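PDB 5Z3K: glucosidase from Croceicoccus marinus, which probably hydrolyses O-glycosidic bonds, acting as a beta-glucosidase of glycoside hydrolase family 39. Local coordinates for residues R62-N68 with A110-N116; F172-A177 with G209-V214; Y176-A180 with S218-D222; K191-V197 with L221-M227; A198-N202 with M405-P410. All coordinates share one frame; numbering follows the deposited sequence.

Contact 1: R62-N68 with A110-N116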
# COMPACT_ATOMS: atom_id res chain seq x y z
N ARG A 62 15.20 -9.61 6.67
CA ARG A 62 15.96 -9.60 5.44
C ARG A 62 16.75 -10.89 5.29
O ARG A 62 17.21 -11.48 6.27
CB ARG A 62 16.91 -8.40 5.41
CG ARG A 62 16.22 -7.07 5.54
CD ARG A 62 15.42 -6.74 4.31
NE ARG A 62 14.77 -5.44 4.48
CZ ARG A 62 15.38 -4.26 4.33
NH1 ARG A 62 16.66 -4.19 3.97
NH2 ARG A 62 14.69 -3.15 4.53
N LEU A 63 16.90 -11.34 4.04
CA LEU A 63 17.78 -12.45 3.72
C LEU A 63 19.09 -11.81 3.25
O LEU A 63 19.28 -11.57 2.06
CB LEU A 63 17.17 -13.37 2.66
CG LEU A 63 18.12 -14.50 2.24
CD1 LEU A 63 18.57 -15.28 3.46
CD2 LEU A 63 17.49 -15.42 1.20
N ASP A 64 19.97 -11.50 4.20
CA ASP A 64 21.20 -10.81 3.83
C ASP A 64 22.12 -11.76 3.07
O ASP A 64 22.10 -12.98 3.27
CB ASP A 64 21.90 -10.24 5.07
CG ASP A 64 22.75 -9.01 4.75
OD1 ASP A 64 22.66 -8.49 3.62
OD2 ASP A 64 23.50 -8.54 5.63
N THR A 65 22.90 -11.19 2.16
CA THR A 65 23.76 -11.97 1.28
C THR A 65 25.19 -12.10 1.82
O THR A 65 26.03 -12.72 1.17
CB THR A 65 23.78 -11.36 -0.12
OG1 THR A 65 23.99 -9.95 -0.03
CG2 THR A 65 22.46 -11.63 -0.83
N ILE A 66 25.48 -11.50 2.97
CA ILE A 66 26.67 -11.80 3.74
C ILE A 66 26.21 -12.22 5.13
O ILE A 66 25.02 -12.15 5.46
CB ILE A 66 27.64 -10.60 3.81
CG1 ILE A 66 26.95 -9.42 4.51
CG2 ILE A 66 28.13 -10.22 2.41
CD1 ILE A 66 27.76 -8.15 4.54
N ASP A 67 27.16 -12.68 5.94
CA ASP A 67 26.83 -13.04 7.31
C ASP A 67 26.40 -11.80 8.08
O ASP A 67 27.00 -10.73 7.95
CB ASP A 67 28.02 -13.71 8.01
CG ASP A 67 28.34 -15.10 7.46
OD1 ASP A 67 27.74 -15.51 6.45
OD2 ASP A 67 29.20 -15.79 8.06
N ASN A 68 25.36 -11.96 8.90
CA ASN A 68 24.72 -10.86 9.63
C ASN A 68 23.81 -11.48 10.68
O ASN A 68 22.94 -12.30 10.34
CB ASN A 68 23.94 -9.97 8.64
CG ASN A 68 23.23 -8.80 9.32
OD1 ASN A 68 23.13 -8.72 10.54
ND2 ASN A 68 22.70 -7.89 8.50
N ALA A 110 15.04 -9.66 0.26
CA ALA A 110 16.03 -8.62 0.00
C ALA A 110 17.16 -8.70 1.02
O ALA A 110 16.98 -9.21 2.13
CB ALA A 110 15.40 -7.22 0.06
N SER A 111 18.32 -8.17 0.63
CA SER A 111 19.46 -8.11 1.54
C SER A 111 19.25 -7.00 2.56
O SER A 111 18.21 -6.32 2.59
CB SER A 111 20.76 -7.89 0.76
OG SER A 111 20.85 -6.55 0.30
N GLU A 112 20.25 -6.80 3.42
CA GLU A 112 20.20 -5.78 4.47
C GLU A 112 20.55 -4.40 3.91
O GLU A 112 21.55 -3.77 4.26
CB GLU A 112 21.12 -6.17 5.62
CG GLU A 112 21.02 -5.27 6.83
CD GLU A 112 19.58 -4.96 7.20
OE1 GLU A 112 19.20 -3.77 7.18
OE2 GLU A 112 18.83 -5.91 7.51
N ILE A 113 19.71 -3.94 2.99
CA ILE A 113 19.80 -2.58 2.46
C ILE A 113 19.51 -1.58 3.58
O ILE A 113 18.46 -1.71 4.24
CB ILE A 113 18.82 -2.39 1.30
CG1 ILE A 113 19.16 -3.34 0.15
CG2 ILE A 113 18.76 -0.92 0.87
CD1 ILE A 113 17.96 -3.73 -0.72
N PRO A 114 20.34 -0.54 3.79
CA PRO A 114 21.49 -0.17 2.95
C PRO A 114 22.86 -0.68 3.40
O PRO A 114 23.84 -0.39 2.72
CB PRO A 114 21.49 1.36 3.05
CG PRO A 114 21.08 1.59 4.48
CD PRO A 114 20.06 0.49 4.80
N ALA A 115 22.95 -1.40 4.51
CA ALA A 115 24.27 -1.82 4.98
C ALA A 115 24.95 -2.70 3.94
O ALA A 115 26.16 -2.57 3.71
CB ALA A 115 24.15 -2.54 6.32
N ASN A 116 24.19 -3.56 3.27
CA ASN A 116 24.76 -4.47 2.28
C ASN A 116 23.79 -4.66 1.13
O ASN A 116 22.63 -5.02 1.35
CB ASN A 116 25.06 -5.84 2.89
CG ASN A 116 25.43 -6.85 1.83
OD1 ASN A 116 26.33 -6.60 1.04
ND2 ASN A 116 24.71 -7.97 1.77
O HOH W 1 15.93 -0.70 3.92
O HOH W 2 13.98 -10.96 2.87
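Ala110 O receives the first bond from the 62-68 loop, a weak and bent one from Leu63 N at 2.9 Å; water 2 sits beside it and accepts from Ala110 N. One step on, Ser111 O takes a hydrogen bond of 3.0 Å from Arg62 NH1, which arrives in the carbonyl plane. A bend at chi2 (-70°) brings the arginine round so that its CD also lies against this oxygen. Ser111 OG turns back to Asn116 O, closing the 110-116 loop on itself. Glu112 is the centre of an inverse gamma turn. Glu112 N gives a straight bond (3.0 Å) to Asp64 OD1, coming from above the carboxylate plane, while Glu112 OE1 is held by His311 and sees Arg62 by charge alone. Ile113 O then accepts from the same Arg62 NH1 (3.1 Å), on a lone pair, so one nitrogen grips the carbonyls at both ends of the gamma turn; water 1 links Arg62 NH2 to Ile113 O. Finally Asn116 ND2 reaches Asp64 OD1 at 2.8 Å, nearly linear at 177°, from the face of the carboxylate opposite to Glu112 N. Its other bond goes to Thr65 OG1, which is also paired with Gln118 O. Here two loops that follow successive parallel strands are laced together at the C-terminal end of a TIM barrel, the end that carries the active site in this fold.

Contact 2: F172-A177 with G209-V214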
# COMPACT_ATOMS: atom_id res chain seq x y z
N PHE A 172 21.03 -9.99 -10.82
CA PHE A 172 19.68 -9.80 -10.29
C PHE A 172 18.69 -10.76 -10.94
O PHE A 172 17.86 -11.36 -10.25
CB PHE A 172 19.25 -8.34 -10.49
CG PHE A 172 17.92 -8.01 -9.84
CD1 PHE A 172 16.73 -8.30 -10.49
CD2 PHE A 172 17.88 -7.40 -8.60
CE1 PHE A 172 15.50 -8.00 -9.90
CE2 PHE A 172 16.65 -7.09 -8.00
CZ PHE A 172 15.47 -7.40 -8.65
N TYR A 173 18.77 -10.92 -12.27
CA TYR A 173 17.83 -11.80 -12.96
C TYR A 173 17.98 -13.25 -12.50
O TYR A 173 16.99 -13.96 -12.30
CB TYR A 173 18.02 -11.73 -14.48
CG TYR A 173 18.01 -10.36 -15.11
CD1 TYR A 173 17.33 -9.29 -14.53
CD2 TYR A 173 18.67 -10.14 -16.32
CE1 TYR A 173 17.32 -8.03 -15.14
CE2 TYR A 173 18.68 -8.89 -16.92
CZ TYR A 173 18.01 -7.84 -16.34
OH TYR A 173 18.02 -6.60 -16.96
N GLU A 174 19.23 -13.72 -12.36
CA GLU A 174 19.42 -15.11 -11.97
C GLU A 174 18.92 -15.34 -10.55
O GLU A 174 18.36 -16.40 -10.25
CB GLU A 174 20.89 -15.51 -12.12
CG GLU A 174 21.35 -15.58 -13.57
CD GLU A 174 20.61 -16.64 -14.38
OE1 GLU A 174 20.09 -16.32 -15.48
OE2 GLU A 174 20.57 -17.81 -13.93
N MSE A 175 19.09 -14.35 -9.69
CA MSE A 175 18.58 -14.41 -8.33
C MSE A 175 17.05 -14.45 -8.33
O MSE A 175 16.43 -15.19 -7.57
CB MSE A 175 19.09 -13.23 -7.52
CG MSE A 175 20.51 -13.37 -7.06
SE MSE A 175 21.15 -11.80 -6.14
CE MSE A 175 20.21 -11.98 -4.42
N TYR A 176 16.44 -13.64 -9.21
CA TYR A 176 14.99 -13.70 -9.34
C TYR A 176 14.53 -15.09 -9.76
O TYR A 176 13.59 -15.65 -9.19
CB TYR A 176 14.48 -12.66 -10.34
CG TYR A 176 12.98 -12.78 -10.47
CD1 TYR A 176 12.15 -12.36 -9.43
CD2 TYR A 176 12.39 -13.36 -11.58
CE1 TYR A 176 10.78 -12.49 -9.51
CE2 TYR A 176 11.02 -13.50 -11.67
CZ TYR A 176 10.22 -13.06 -10.63
OH TYR A 176 8.86 -13.19 -10.68
N ALA A 177 15.19 -15.67 -10.77
CA ALA A 177 14.77 -16.98 -11.25
C ALA A 177 14.93 -18.03 -10.17
O ALA A 177 14.09 -18.93 -10.04
CB ALA A 177 15.56 -17.36 -12.50
N GLY A 209 14.59 -4.58 -19.33
CA GLY A 209 15.54 -5.68 -19.21
C GLY A 209 15.06 -6.80 -18.32
O GLY A 209 15.34 -7.98 -18.57
N PHE A 210 14.32 -6.45 -17.25
CA PHE A 210 13.73 -7.47 -16.39
C PHE A 210 12.61 -8.22 -17.10
O PHE A 210 12.58 -9.46 -17.10
CB PHE A 210 13.22 -6.81 -15.10
CG PHE A 210 12.66 -7.78 -14.11
CD1 PHE A 210 13.48 -8.69 -13.46
CD2 PHE A 210 11.30 -7.79 -13.83
CE1 PHE A 210 12.97 -9.59 -12.55
CE2 PHE A 210 10.77 -8.70 -12.92
CZ PHE A 210 11.61 -9.59 -12.28
N LEU A 211 11.68 -7.49 -17.71
CA LEU A 211 10.58 -8.12 -18.44
C LEU A 211 11.11 -8.98 -19.59
O LEU A 211 10.58 -10.06 -19.87
CB LEU A 211 9.62 -7.06 -18.97
CG LEU A 211 8.77 -6.41 -17.88
CD1 LEU A 211 8.20 -5.08 -18.35
CD2 LEU A 211 7.66 -7.38 -17.49
N ASP A 212 12.16 -8.50 -20.27
CA ASP A 212 12.73 -9.28 -21.37
C ASP A 212 13.32 -10.59 -20.86
O ASP A 212 13.14 -11.64 -21.48
CB ASP A 212 13.80 -8.45 -22.09
CG ASP A 212 14.45 -9.21 -23.25
OD1 ASP A 212 13.75 -9.53 -24.23
OD2 ASP A 212 15.67 -9.47 -23.18
N TYR A 213 13.99 -10.54 -19.70
CA TYR A 213 14.61 -11.75 -19.16
C TYR A 213 13.57 -12.79 -18.77
O TYR A 213 13.71 -13.97 -19.12
CB TYR A 213 15.48 -11.40 -17.94
CG TYR A 213 16.01 -12.63 -17.25
CD1 TYR A 213 15.30 -13.25 -16.22
CD2 TYR A 213 17.22 -13.20 -17.64
CE1 TYR A 213 15.78 -14.39 -15.61
CE2 TYR A 213 17.71 -14.34 -17.03
CZ TYR A 213 16.99 -14.93 -16.01
OH TYR A 213 17.47 -16.06 -15.40
N VAL A 214 12.55 -12.40 -18.01
CA VAL A 214 11.57 -13.39 -17.56
C VAL A 214 10.79 -13.95 -18.75
O VAL A 214 10.34 -15.10 -18.72
CB VAL A 214 10.64 -12.79 -16.49
CG1 VAL A 214 11.42 -12.53 -15.21
CG2 VAL A 214 9.99 -11.50 -16.97
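Phe172 meets Phe210 at a ring edge: Phe210 CE1 lies in the plane of the Phe172 ring, 4.0 Å from Phe172 CE1. The next residue does the heaviest packing. Tyr173 CB sits squarely over the Tyr213 ring, 3.3 Å from its centroid, and Tyr213 CB returns the CH-pi contact near the rim of the Tyr173 ring. The two side chains slide past each other in opposite directions, and their rings, with planes 29° apart, barely overlap. Tyr173 OH lies 3.3 Å from Gly209 C, so close that any beta carbon on this glycine would collide with the hydroxyl, whose hydrogen bond goes to Pro205 O. These are neighbouring outer helices of the TIM barrel, 169-186 and 208-216, and their segments cross at -49° with axes 10.6 Å apart. Glu174 starts out away from the partner helix, but a turn at chi2 (-63°) swings its carboxylate back, and Glu174 OE1 accepts from Tyr213 OH at 2.6 Å. The hydroxyl comes from above the carboxylate plane. Tyr176 receives Phe210 in a T-shaped stack, centroids 5.0 Å apart, in which Phe210 CZ stands over the middle of the tyrosine face. Val214 CG1 touches the same ring at Tyr176 CE2. Ala177 CB closes the row at the edge of Tyr213, 3.7 Å from its OH.

Contact 3: Y176-A180 with S218-D222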
# COMPACT_ATOMS: atom_id res chain seq x y z
N TYR A 176 16.44 -13.64 -9.21
CA TYR A 176 14.99 -13.70 -9.34
C TYR A 176 14.53 -15.09 -9.76
O TYR A 176 13.59 -15.65 -9.19
CB TYR A 176 14.48 -12.66 -10.34
CG TYR A 176 12.98 -12.78 -10.47
CD1 TYR A 176 12.15 -12.36 -9.43
CD2 TYR A 176 12.39 -13.36 -11.58
CE1 TYR A 176 10.78 -12.49 -9.51
CE2 TYR A 176 11.02 -13.50 -11.67
CZ TYR A 176 10.22 -13.06 -10.63
OH TYR A 176 8.86 -13.19 -10.68
N ALA A 177 15.19 -15.67 -10.77
CA ALA A 177 14.77 -16.98 -11.25
C ALA A 177 14.93 -18.03 -10.17
O ALA A 177 14.09 -18.93 -10.04
CB ALA A 177 15.56 -17.36 -12.50
N ALA A 178 16.01 -17.95 -9.38
CA ALA A 178 16.19 -18.89 -8.28
C ALA A 178 15.07 -18.77 -7.26
O ALA A 178 14.52 -19.78 -6.80
CB ALA A 178 17.55 -18.66 -7.61
N ALA A 179 14.71 -17.54 -6.90
CA ALA A 179 13.62 -17.33 -5.95
C ALA A 179 12.29 -17.83 -6.51
O ALA A 179 11.52 -18.48 -5.80
CB ALA A 179 13.53 -15.85 -5.58
N ALA A 180 12.00 -17.52 -7.78
CA ALA A 180 10.75 -17.97 -8.39
C ALA A 180 10.67 -19.49 -8.44
O ALA A 180 9.62 -20.08 -8.14
CB ALA A 180 10.61 -17.36 -9.79
N SER A 218 11.34 -17.81 -19.69
CA SER A 218 10.10 -18.44 -19.22
C SER A 218 10.07 -18.57 -17.70
O SER A 218 9.78 -19.63 -17.14
CB SER A 218 9.91 -19.81 -19.89
OG SER A 218 9.93 -19.67 -21.30
N VAL A 219 10.37 -17.47 -17.02
CA VAL A 219 10.37 -17.40 -15.55
C VAL A 219 9.00 -16.92 -15.08
O VAL A 219 8.45 -15.97 -15.67
CB VAL A 219 11.49 -16.49 -15.04
CG1 VAL A 219 11.53 -16.46 -13.50
CG2 VAL A 219 12.85 -16.94 -15.60
N PRO A 220 8.40 -17.53 -14.06
CA PRO A 220 7.09 -17.05 -13.58
C PRO A 220 7.17 -15.61 -13.11
O PRO A 220 8.14 -15.20 -12.48
CB PRO A 220 6.75 -17.99 -12.43
CG PRO A 220 7.63 -19.18 -12.61
CD PRO A 220 8.87 -18.69 -13.29
N LEU A 221 6.13 -14.83 -13.42
CA LEU A 221 6.00 -13.44 -12.98
C LEU A 221 4.51 -13.21 -12.72
O LEU A 221 3.77 -12.80 -13.62
CB LEU A 221 6.55 -12.46 -14.01
CG LEU A 221 6.54 -10.96 -13.65
CD1 LEU A 221 7.71 -10.59 -12.73
CD2 LEU A 221 6.54 -10.09 -14.91
N ASP A 222 4.08 -13.53 -11.50
CA ASP A 222 2.67 -13.37 -11.16
C ASP A 222 2.30 -11.90 -10.97
O ASP A 222 1.14 -11.51 -11.21
CB ASP A 222 2.36 -14.19 -9.91
CG ASP A 222 2.59 -15.68 -10.12
OD1 ASP A 222 2.01 -16.23 -11.07
OD2 ASP A 222 3.35 -16.30 -9.36
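Tyr176 reaches out from its helix to bond a backbone carbonyl in a loop: its OH donates to Pro220 O at 2.8 Å. The donor lies in the carbonyl plane, on a lone pair, and the oxygen in turn stands at the edge of the tyrosine ring. The side chain gets there by extending with CG anti to the backbone N (chi1 178°), which carries the ring past Val219 in the opposite direction. Val219 CG1 fills the angle between ring and helix, 3.5 Å from Tyr176 CE2 and 3.9 Å from Ala180 CB. The other branch, Val219 CG2, rests on Ala177 CB. Further along, Pro220 CD packs on Ala180 CB at 4.1 Å, and Leu221 crosses the end of the tyrosine at about a right angle, its CD1 lying 3.5 Å from Tyr176 OH. A phenylalanine in place of Tyr176 would probably keep much of the ring packing but leave Pro220 O without its hydroxyl donor, and so the loop less firmly tied to the helix. The 218-222 loop begins where a Schellman motif with Ser218 at C-prime ends helix 208-216, and it leads into strand 223-229. It packs against helix 169-186, and Val192 of strand 191-197 touches Tyr176, Ala180 and Pro220.

Contact 4: K191-V197 with L221-M227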
# COMPACT_ATOMS: atom_id res chain seq x y z
N LYS A 191 2.11 -16.75 -5.25
CA LYS A 191 2.39 -15.72 -6.23
C LYS A 191 3.80 -15.20 -6.01
O LYS A 191 4.19 -14.93 -4.87
CB LYS A 191 1.38 -14.57 -6.13
CG LYS A 191 -0.07 -15.00 -6.28
CD LYS A 191 -0.28 -15.84 -7.53
CE LYS A 191 -1.75 -16.23 -7.67
NZ LYS A 191 -1.92 -17.43 -8.54
N VAL A 192 4.57 -15.10 -7.09
CA VAL A 192 5.93 -14.57 -7.03
C VAL A 192 6.03 -13.44 -8.05
O VAL A 192 5.40 -13.49 -9.12
CB VAL A 192 7.00 -15.67 -7.27
CG1 VAL A 192 6.99 -16.17 -8.73
CG2 VAL A 192 8.40 -15.18 -6.84
N GLY A 193 6.80 -12.42 -7.71
CA GLY A 193 6.95 -11.29 -8.60
C GLY A 193 8.03 -10.35 -8.12
O GLY A 193 8.78 -10.65 -7.19
N GLY A 194 8.12 -9.21 -8.80
CA GLY A 194 9.19 -8.26 -8.59
C GLY A 194 9.14 -7.25 -9.71
O GLY A 194 8.17 -7.22 -10.47
N PRO A 195 10.17 -6.41 -9.85
CA PRO A 195 11.39 -6.30 -9.05
C PRO A 195 11.35 -5.11 -8.12
O PRO A 195 12.39 -4.73 -7.58
CB PRO A 195 12.46 -6.09 -10.11
CG PRO A 195 11.74 -5.17 -11.08
CD PRO A 195 10.29 -5.61 -11.09
N CYS A 196 10.17 -4.50 -7.98
CA CYS A 196 9.99 -3.26 -7.22
C CYS A 196 10.73 -2.11 -7.90
O CYS A 196 11.64 -1.52 -7.32
CB CYS A 196 10.43 -3.41 -5.76
SG CYS A 196 9.94 -1.99 -4.73
N VAL A 197 10.30 -1.80 -9.13
CA VAL A 197 10.87 -0.69 -9.89
C VAL A 197 10.70 0.62 -9.14
O VAL A 197 9.58 1.02 -8.80
CB VAL A 197 10.19 -0.62 -11.27
CG1 VAL A 197 10.83 0.47 -12.13
CG2 VAL A 197 10.24 -1.97 -11.98
N LEU A 221 6.13 -14.83 -13.42
CA LEU A 221 6.00 -13.44 -12.98
C LEU A 221 4.51 -13.21 -12.72
O LEU A 221 3.77 -12.80 -13.62
CB LEU A 221 6.55 -12.46 -14.01
CG LEU A 221 6.54 -10.96 -13.65
CD1 LEU A 221 7.71 -10.59 -12.73
CD2 LEU A 221 6.54 -10.09 -14.91
N ASP A 222 4.08 -13.53 -11.50
CA ASP A 222 2.67 -13.37 -11.16
C ASP A 222 2.30 -11.90 -10.97
O ASP A 222 1.14 -11.51 -11.21
CB ASP A 222 2.36 -14.19 -9.91
CG ASP A 222 2.59 -15.68 -10.12
OD1 ASP A 222 2.01 -16.23 -11.07
OD2 ASP A 222 3.35 -16.30 -9.36
N PHE A 223 3.25 -11.06 -10.58
CA PHE A 223 2.99 -9.64 -10.45
C PHE A 223 4.25 -8.86 -10.76
O PHE A 223 5.37 -9.33 -10.52
CB PHE A 223 2.46 -9.26 -9.05
CG PHE A 223 3.40 -9.61 -7.92
CD1 PHE A 223 4.40 -8.73 -7.52
CD2 PHE A 223 3.27 -10.80 -7.24
CE1 PHE A 223 5.26 -9.04 -6.46
CE2 PHE A 223 4.12 -11.13 -6.18
CZ PHE A 223 5.12 -10.25 -5.79
N LEU A 224 4.07 -7.68 -11.34
CA LEU A 224 5.16 -6.73 -11.55
C LEU A 224 5.00 -5.65 -10.49
O LEU A 224 3.97 -4.97 -10.45
CB LEU A 224 5.11 -6.16 -12.97
CG LEU A 224 6.28 -5.38 -13.58
CD1 LEU A 224 6.41 -3.98 -12.97
CD2 LEU A 224 7.60 -6.16 -13.51
N SER A 225 6.00 -5.50 -9.64
CA SER A 225 5.89 -4.55 -8.53
C SER A 225 6.72 -3.29 -8.82
O SER A 225 7.76 -3.34 -9.48
CB SER A 225 6.32 -5.21 -7.22
OG SER A 225 7.70 -5.54 -7.24
N TRP A 226 6.21 -2.15 -8.35
CA TRP A 226 6.77 -0.84 -8.65
C TRP A 226 6.33 0.14 -7.57
O TRP A 226 5.48 -0.18 -6.74
CB TRP A 226 6.32 -0.36 -10.04
CG TRP A 226 4.83 -0.41 -10.23
CD1 TRP A 226 4.09 -1.52 -10.49
CD2 TRP A 226 3.91 0.69 -10.17
NE1 TRP A 226 2.76 -1.19 -10.59
CE2 TRP A 226 2.62 0.16 -10.38
CE3 TRP A 226 4.04 2.06 -9.93
CZ2 TRP A 226 1.47 0.96 -10.40
CZ3 TRP A 226 2.90 2.85 -9.93
CH2 TRP A 226 1.63 2.30 -10.16
N MSE A 227 6.91 1.34 -7.61
CA MSE A 227 6.62 2.35 -6.57
C MSE A 227 6.31 3.72 -7.16
O MSE A 227 6.68 4.01 -8.30
CB MSE A 227 7.79 2.47 -5.60
CG MSE A 227 8.86 3.52 -5.95
SE MSE A 227 10.23 3.40 -4.53
CE MSE A 227 10.31 1.50 -4.76
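Val192 and Asp222 hold each other by two bonds at the start of the strand pair. Val192 N donates to Asp222 OD2 at 2.8 Å, on the anti lone pair, and Asp222 N returns to Val192 O at 2.7 Å, almost along the C=O axis. Asp222 OD2 has a second, charged partner in Lys184 of helix 169-186. Next, Gly194 straddles Leu224: Gly194 N gives to Phe223 O (3.2 Å) and Gly194 O takes Ser225 N (2.9 Å), the latter from well above the carbonyl plane. This is parallel pairing within the TIM barrel, in which strands 191-197 and 223-229 lie side by side, joined through helix 208-216 as a beta-alpha-beta unit. Pro195, after a cis peptide, has no N-H to offer. Cys196 N makes a weak bond to Ser225 OG, whose stronger partner is Glu153. Around Pro195 and Cys196 the 191-197 side takes one residue more before the pairing continues at Val197 and Trp226, with Val197 N bonded to Ser225 O (3.0 Å) and Met227 N to Val197 O (2.9 Å). Phe223 turns its ring flat against the partner backbone, and Gly193 CA stands over the ring centre, 3.5 Å from the centroid. With alanine in place of Phe223, the Gly193 peptide would probably lose the ring lying over it, opening a gap beside the strand. At the far end Cys196 SG touches CE of Met227, a selenomethionine, at 3.5 Å.

Contact 5: A198-N202 with M405-P410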
# COMPACT_ATOMS: atom_id res chain seq x y z
N ALA A 198 11.82 1.32 -8.92
CA ALA A 198 11.75 2.61 -8.24
C ALA A 198 11.35 3.74 -9.18
O ALA A 198 10.70 4.70 -8.75
CB ALA A 198 13.10 2.95 -7.60
N PHE A 199 11.73 3.65 -10.46
CA PHE A 199 11.51 4.71 -11.44
C PHE A 199 10.68 4.16 -12.59
O PHE A 199 11.19 3.95 -13.70
CB PHE A 199 12.85 5.26 -11.94
CG PHE A 199 13.76 5.73 -10.83
CD1 PHE A 199 13.25 6.38 -9.72
CD2 PHE A 199 15.13 5.54 -10.91
CE1 PHE A 199 14.08 6.82 -8.71
CE2 PHE A 199 15.96 5.98 -9.91
CZ PHE A 199 15.44 6.62 -8.80
N PRO A 200 9.37 3.94 -12.38
CA PRO A 200 8.58 3.16 -13.35
C PRO A 200 8.33 3.84 -14.69
O PRO A 200 7.86 3.16 -15.61
CB PRO A 200 7.25 2.92 -12.62
CG PRO A 200 7.17 4.04 -11.62
CD PRO A 200 8.58 4.28 -11.18
N LEU A 201 8.60 5.13 -14.83
CA LEU A 201 8.53 5.77 -16.15
C LEU A 201 9.90 5.91 -16.79
O LEU A 201 10.06 6.70 -17.73
CB LEU A 201 7.84 7.13 -16.06
CG LEU A 201 6.41 7.19 -15.51
CD1 LEU A 201 5.86 8.61 -15.55
CD2 LEU A 201 5.49 6.22 -16.27
N ASN A 202 10.90 5.17 -16.31
CA ASN A 202 12.26 5.21 -16.84
C ASN A 202 12.57 3.86 -17.47
O ASN A 202 12.48 2.82 -16.80
CB ASN A 202 13.28 5.52 -15.75
CG ASN A 202 13.33 7.00 -15.39
OD1 ASN A 202 12.40 7.54 -14.81
ND2 ASN A 202 14.43 7.66 -15.73
N MSE A 405 19.87 12.50 -8.05
CA MSE A 405 19.15 11.55 -8.89
C MSE A 405 18.00 12.20 -9.66
O MSE A 405 17.60 13.33 -9.37
CB MSE A 405 18.63 10.39 -8.05
CG MSE A 405 19.72 9.56 -7.38
SE MSE A 405 19.23 7.68 -7.33
CE MSE A 405 19.14 7.37 -9.25
N SER A 406 17.47 11.48 -10.64
CA SER A 406 16.42 12.00 -11.50
C SER A 406 15.55 10.87 -12.02
O SER A 406 16.03 9.76 -12.26
CB SER A 406 17.00 12.80 -12.67
OG SER A 406 17.43 11.92 -13.69
N LEU A 407 14.26 11.15 -12.19
CA LEU A 407 13.32 10.19 -12.76
C LEU A 407 12.31 10.92 -13.62
O LEU A 407 12.05 12.11 -13.43
CB LEU A 407 12.60 9.39 -11.66
CG LEU A 407 11.51 10.12 -10.87
CD1 LEU A 407 10.41 9.17 -10.45
CD2 LEU A 407 12.11 10.80 -9.64
N ASN A 408 11.73 10.18 -14.57
CA ASN A 408 10.65 10.72 -15.40
C ASN A 408 9.35 10.78 -14.60
O ASN A 408 9.01 9.83 -13.88
CB ASN A 408 10.47 9.86 -16.65
CG ASN A 408 11.67 9.92 -17.58
OD1 ASN A 408 12.46 10.86 -17.53
ND2 ASN A 408 11.82 8.90 -18.42
N VAL A 409 8.65 11.90 -14.70
CA VAL A 409 7.38 12.11 -14.00
C VAL A 409 6.34 12.45 -15.05
O VAL A 409 6.69 13.02 -16.09
CB VAL A 409 7.50 13.24 -12.95
CG1 VAL A 409 8.34 12.79 -11.75
CG2 VAL A 409 8.07 14.50 -13.59
N PRO A 410 5.06 12.13 -14.83
CA PRO A 410 4.05 12.48 -15.82
C PRO A 410 3.88 13.99 -15.90
O PRO A 410 4.24 14.71 -14.97
CB PRO A 410 2.78 11.79 -15.29
CG PRO A 410 3.02 11.55 -13.85
CD PRO A 410 4.50 11.41 -13.67
O HOH W 3 10.24 7.27 -13.41
O HOH W 4 14.98 10.81 -15.49
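Residues Phe199 to Asn202 make a type I beta turn, closed by Asn202 N to Phe199 O (2.9 Å), and it faces strand 405-408. The turn belongs to the loop that follows barrel strand 191-197, whereas 405-408 pairs antiparallel with 391-394 in a small two-stranded sheet laid over this end of the TIM barrel. Phe199 takes the first part of the strand. Met405, a selenomethionine, brings CE to the ring edge, 3.5 Å from Phe199 CE2, in a Met-aromatic contact, and Leu407 CB packs on Phe199 CD1 at 3.6 Å. Leu201 covers the other end, its CD1 against Pro410 CD (3.6 Å). Between them two asparagines interlock, each side chain bonding the other segment's backbone. Asn408 ND2 donates to Leu201 O at 2.9 Å, and Asn408 N donates to Asn202 OD1 at 2.7 Å, in the carbonyl plane and on a lone pair. The two amides lie stacked, with planes 20° apart. Water 4 connects Asn202 ND2 with Asn408 OD1. Water 3 bridges the two segments: it accepts from Leu201 N and donates to both Asn408 O and Asn202 OD1, the last at 2.6 Å.

Overall arrangement
From the N terminus, contact 1 comes first, linking the loops after barrel strands 53-55 and 104-109 and closing before the others open; it meets contact 2 where Thr65 CG2 packs on Met175 CE. Contacts 2 and 3 both start on helix 169-186 and share Tyr176 and Ala177, reaching helix 208-216 and the loop behind it. Contact 4 crosses contact 2 and ends on the same stretch as contact 3, so strand 191-197, helix 208-216 and strand 223-229 form one block. Contact 5 crosses contacts 2, 3 and 4 along the chain; its 203-residue span brings the 405-410 ribbon back over the barrel, about 17 Å from contact 4 between centres.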